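PDB 6GQF: protein Aster-A from Mus musculus, which carries cholesterol from the plasma membrane to the endoplasmic reticulum without vesicles, holding the sterol in its StAR-like VASt (ASTER) domain. Local coordinates for residues 43-49 / 158-164. Numbering follows the deposited sequence.
Sequences INSVFHM and NKARLRV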
ATOM      1  N   ILE A  43      -1.107 -10.151  -1.982  1.00 57.66           N
ATOM      2  CA  ILE A  43      -0.099 -10.554  -2.955  1.00 61.85           C
ATOM      3  C   ILE A  43       0.838 -11.593  -2.363  1.00 65.57           C
ATOM      4  O   ILE A  43       1.200 -11.524  -1.191  1.00 63.61           O
ATOM      5  CB  ILE A  43       0.726  -9.348  -3.439  1.00 64.06           C
ATOM      6  CG1 ILE A  43      -0.179  -8.339  -4.150  1.00 66.66           C
ATOM      7  CG2 ILE A  43       1.847  -9.800  -4.372  1.00 67.30           C
ATOM      8  CD1 ILE A  43       0.496  -7.006  -4.446  1.00 64.95           C
ATOM      9  N   ASN A  44       1.221 -12.558  -3.192  1.00 76.02           N
ATOM     10  CA  ASN A  44       2.211 -13.558  -2.826  1.00 70.66           C
ATOM     11  C   ASN A  44       2.844 -14.112  -4.098  1.00 67.48           C
ATOM     12  O   ASN A  44       2.531 -15.218  -4.530  1.00 79.17           O
ATOM     13  CB  ASN A  44       1.578 -14.674  -1.993  1.00 68.83           C
ATOM     14  CG  ASN A  44       2.602 -15.641  -1.437  1.00 71.77           C
ATOM     15  OD1 ASN A  44       3.773 -15.302  -1.283  1.00 76.57           O
ATOM     16  ND2 ASN A  44       2.161 -16.853  -1.127  1.00 74.04           N
ATOM     17  N   SER A  45       3.720 -13.315  -4.699  1.00 63.16           N
ATOM     18  CA  SER A  45       4.327 -13.646  -5.977  1.00 71.59           C
ATOM     19  C   SER A  45       5.843 -13.751  -5.880  1.00 69.03           C
ATOM     20  O   SER A  45       6.462 -13.161  -4.996  1.00 73.21           O
ATOM     21  CB  SER A  45       3.943 -12.593  -7.014  1.00 78.09           C
ATOM     22  OG  SER A  45       2.534 -12.463  -7.090  1.00 88.59           O
ATOM     23  N   VAL A  46       6.434 -14.511  -6.794  1.00 71.32           N
ATOM     24  CA  VAL A  46       7.883 -14.581  -6.913  1.00 72.71           C
ATOM     25  C   VAL A  46       8.293 -13.953  -8.235  1.00 68.63           C
ATOM     26  O   VAL A  46       7.770 -14.305  -9.291  1.00 70.21           O
ATOM     27  CB  VAL A  46       8.403 -16.031  -6.828  1.00 75.50           C
ATOM     28  CG1 VAL A  46       9.912 -16.064  -7.020  1.00 78.04           C
ATOM     29  CG2 VAL A  46       8.033 -16.656  -5.484  1.00 75.72           C
ATOM     30  N   PHE A  47       9.224 -13.009  -8.157  1.00 72.66           N
ATOM     31  CA  PHE A  47       9.701 -12.294  -9.330  1.00 76.97           C
ATOM     32  C   PHE A  47      11.165 -12.601  -9.582  1.00 80.38           C
ATOM     33  O   PHE A  47      11.925 -12.858  -8.649  1.00 82.85           O
ATOM     34  CB  PHE A  47       9.503 -10.788  -9.153  1.00 79.11           C
ATOM     35  CG  PHE A  47       8.065 -10.381  -9.071  1.00 75.11           C
ATOM     36  CD1 PHE A  47       7.340 -10.129 -10.220  1.00 68.28           C
ATOM     37  CD2 PHE A  47       7.436 -10.258  -7.844  1.00 75.05           C
ATOM     38  CE1 PHE A  47       6.018  -9.760 -10.150  1.00 71.79           C
ATOM     39  CE2 PHE A  47       6.113  -9.890  -7.767  1.00 72.62           C
ATOM     40  CZ  PHE A  47       5.401  -9.640  -8.922  1.00 75.00           C
ATOM     41  N   HIS A  48      11.553 -12.563 -10.852  1.00 83.04           N
ATOM     42  CA  HIS A  48      12.943 -12.761 -11.237  1.00 91.16           C
ATOM     43  C   HIS A  48      13.675 -11.422 -11.262  1.00 93.27           C
ATOM     44  O   HIS A  48      14.470 -11.143 -12.159  1.00100.84           O
ATOM     45  CB  HIS A  48      13.029 -13.458 -12.597  1.00 90.09           C
ATOM     46  CG  HIS A  48      12.741 -14.927 -12.539  1.00 92.11           C
ATOM     47  ND1 HIS A  48      11.872 -15.551 -13.408  1.00 94.14           N
ATOM     48  CD2 HIS A  48      13.212 -15.895 -11.719  1.00 97.76           C
ATOM     49  CE1 HIS A  48      11.819 -16.841 -13.123  1.00 95.54           C
ATOM     50  NE2 HIS A  48      12.622 -17.075 -12.102  1.00 98.61           N
ATOM     51  N   MET A  49      13.383 -10.597 -10.262  1.00 87.01           N
ATOM     52  CA  MET A  49      14.095  -9.350 -10.039  1.00 87.21           C
ATOM     53  C   MET A  49      14.741  -9.428  -8.670  1.00 85.38           C
ATOM     54  O   MET A  49      14.196 -10.052  -7.759  1.00 88.84           O
ATOM     55  CB  MET A  49      13.145  -8.154 -10.133  1.00 85.59           C
ATOM     56  CG  MET A  49      12.568  -7.950 -11.525  1.00 95.59           C
ATOM     57  SD  MET A  49      11.275  -6.697 -11.609  1.00 99.12           S
ATOM     58  CE  MET A  49       9.940  -7.544 -10.765  1.00 86.82           C
ATOM     59  N   ASN A 158      19.111 -12.786  -8.989  1.00100.25           N
ATOM     60  CA  ASN A 158      18.037 -11.997  -9.592  1.00 97.50           C
ATOM     61  C   ASN A 158      16.694 -12.690  -9.392  1.00 97.42           C
ATOM     62  O   ASN A 158      16.037 -13.091 -10.353  1.00 94.69           O
ATOM     63  CB  ASN A 158      18.297 -11.772 -11.086  1.00 98.70           C
ATOM     64  CG  ASN A 158      19.289 -10.654 -11.346  1.00104.96           C
ATOM     65  OD1 ASN A 158      20.502 -10.851 -11.280  1.00105.86           O
ATOM     66  ND2 ASN A 158      18.773  -9.470 -11.652  1.00106.98           N
ATOM     67  N   LYS A 159      16.295 -12.836  -8.133  1.00 96.43           N
ATOM     68  CA  LYS A 159      15.051 -13.519  -7.803  1.00 93.77           C
ATOM     69  C   LYS A 159      14.637 -13.217  -6.366  1.00 88.66           C
ATOM     70  O   LYS A 159      15.432 -13.385  -5.440  1.00 84.93           O
ATOM     71  CB  LYS A 159      15.209 -15.027  -8.003  1.00 92.57           C
ATOM     72  CG  LYS A 159      13.948 -15.844  -7.773  1.00 89.56           C
ATOM     73  CD  LYS A 159      14.236 -17.330  -7.939  1.00 87.06           C
ATOM     74  CE  LYS A 159      13.042 -18.186  -7.547  1.00 88.44           C
ATOM     75  NZ  LYS A 159      13.356 -19.637  -7.620  1.00 87.65           N
ATOM     76  N   ALA A 160      13.396 -12.772  -6.188  1.00 81.44           N
ATOM     77  CA  ALA A 160      12.883 -12.448  -4.861  1.00 81.05           C
ATOM     78  C   ALA A 160      11.377 -12.664  -4.778  1.00 79.06           C
ATOM     79  O   ALA A 160      10.681 -12.664  -5.797  1.00 79.54           O
ATOM     80  CB  ALA A 160      13.225 -11.013  -4.500  1.00 81.65           C
ATOM     81  N   ARG A 161      10.885 -12.850  -3.554  1.00 74.90           N
ATOM     82  CA  ARG A 161       9.456 -13.009  -3.304  1.00 76.65           C
ATOM     83  C   ARG A 161       8.862 -11.701  -2.797  1.00 79.21           C
ATOM     84  O   ARG A 161       9.558 -10.887  -2.187  1.00 82.61           O
ATOM     85  CB  ARG A 161       9.199 -14.131  -2.292  1.00 70.43           C
ATOM     86  CG  ARG A 161       7.727 -14.292  -1.900  1.00 68.91           C
ATOM     87  CD  ARG A 161       7.526 -15.407  -0.892  1.00 75.23           C
ATOM     88  NE  ARG A 161       7.910 -16.713  -1.424  1.00 90.10           N
ATOM     89  CZ  ARG A 161       7.107 -17.524  -2.110  1.00 85.06           C
ATOM     90  NH1 ARG A 161       5.850 -17.180  -2.371  1.00 79.03           N
ATOM     91  NH2 ARG A 161       7.569 -18.688  -2.543  1.00 90.23           N
ATOM     92  N   LEU A 162       7.572 -11.507  -3.058  1.00 74.02           N
ATOM     93  CA  LEU A 162       6.839 -10.350  -2.560  1.00 71.14           C
ATOM     94  C   LEU A 162       5.545 -10.800  -1.881  1.00 68.91           C
ATOM     95  O   LEU A 162       4.743 -11.518  -2.479  1.00 70.80           O
ATOM     96  CB  LEU A 162       6.536  -9.376  -3.706  1.00 70.81           C
ATOM     97  CG  LEU A 162       5.717  -8.122  -3.379  1.00 64.38           C
ATOM     98  CD1 LEU A 162       6.401  -7.262  -2.343  1.00 65.64           C
ATOM     99  CD2 LEU A 162       5.477  -7.308  -4.633  1.00 68.00           C
ATOM    100  N   ARG A 163       5.363 -10.395  -0.626  1.00 64.38           N
ATOM    101  CA  ARG A 163       4.117 -10.631   0.099  1.00 65.73           C
ATOM    102  C   ARG A 163       3.484  -9.310   0.528  1.00 66.90           C
ATOM    103  O   ARG A 163       4.176  -8.395   0.974  1.00 66.67           O
ATOM    104  CB  ARG A 163       4.355 -11.514   1.328  1.00 61.90           C
ATOM    105  CG  ARG A 163       4.620 -12.964   1.008  1.00 72.46           C
ATOM    106  CD  ARG A 163       5.024 -13.741   2.250  1.00 80.11           C
ATOM    107  NE  ARG A 163       3.920 -13.936   3.190  1.00 84.23           N
ATOM    108  CZ  ARG A 163       3.027 -14.921   3.117  1.00 86.97           C
ATOM    109  NH1 ARG A 163       3.079 -15.814   2.135  1.00 82.36           N
ATOM    110  NH2 ARG A 163       2.068 -15.012   4.028  1.00 79.28           N
ATOM    111  N   VAL A 164       2.165  -9.215   0.384  1.00 63.86           N
ATOM    112  CA  VAL A 164       1.424  -8.065   0.879  1.00 54.23           C
ATOM    113  C   VAL A 164       0.144  -8.513   1.567  1.00 55.22           C
ATOM    114  O   VAL A 164      -0.748  -9.089   0.943  1.00 58.27           O
ATOM    115  CB  VAL A 164       1.068  -7.078  -0.245  1.00 62.77           C
ATOM    116  CG1 VAL A 164       0.371  -5.844   0.332  1.00 59.72           C
ATOM    117  CG2 VAL A 164       2.317  -6.675  -1.020  1.00 65.70           C
TER
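Residues 43-47 and 159-164 run antiparallel, 176° between their directions, and Ile43, Ser45 and Phe47 each exchange two backbone hydrogen bonds with Val164, Leu162 and Ala160, respectively. This joins strand 40-47, outermost in the sheet, to strand 159-170; the first strand thereby pairs with the last in the antiparallel sheet of the StAR-like VASt fold. The face carrying Ile43, Phe47, Leu162 and Val164 is largely apolar and turned to helix 176-202, with Phe47 and Leu162 both touching Leu201. Ile43 and Val164 lie side by side, CD1 of Ile43 3.9 Å from CG2 of Val164, while Leu162 CD2 meets Phe47 CE2 at 4.1 Å. Ser45 is the polar member of this face, its OG hydrogen-bonded to Asp198 OD1 of that helix.

On the other face, Arg161 leaves with CG anti to its backbone N (chi1 176°), then bends at chi3, and Val46 CG2 lies over one face of the guanidinium, 3.6 Å from Arg161 CZ. Arg161 NH1 donates a somewhat bent hydrogen bond to Asn44 OD1 at 3.0 Å. A leucine in its place would probably leave Asn44 OD1 without this donor and Val46 without its flat cover. Arg163 runs alongside Asn44, its NH2 salt-bridged to Asp36. In the Arg161 bond, NH1 lies above the carbonyl plane of Asn44, while OD1 sits near the guanidinium plane.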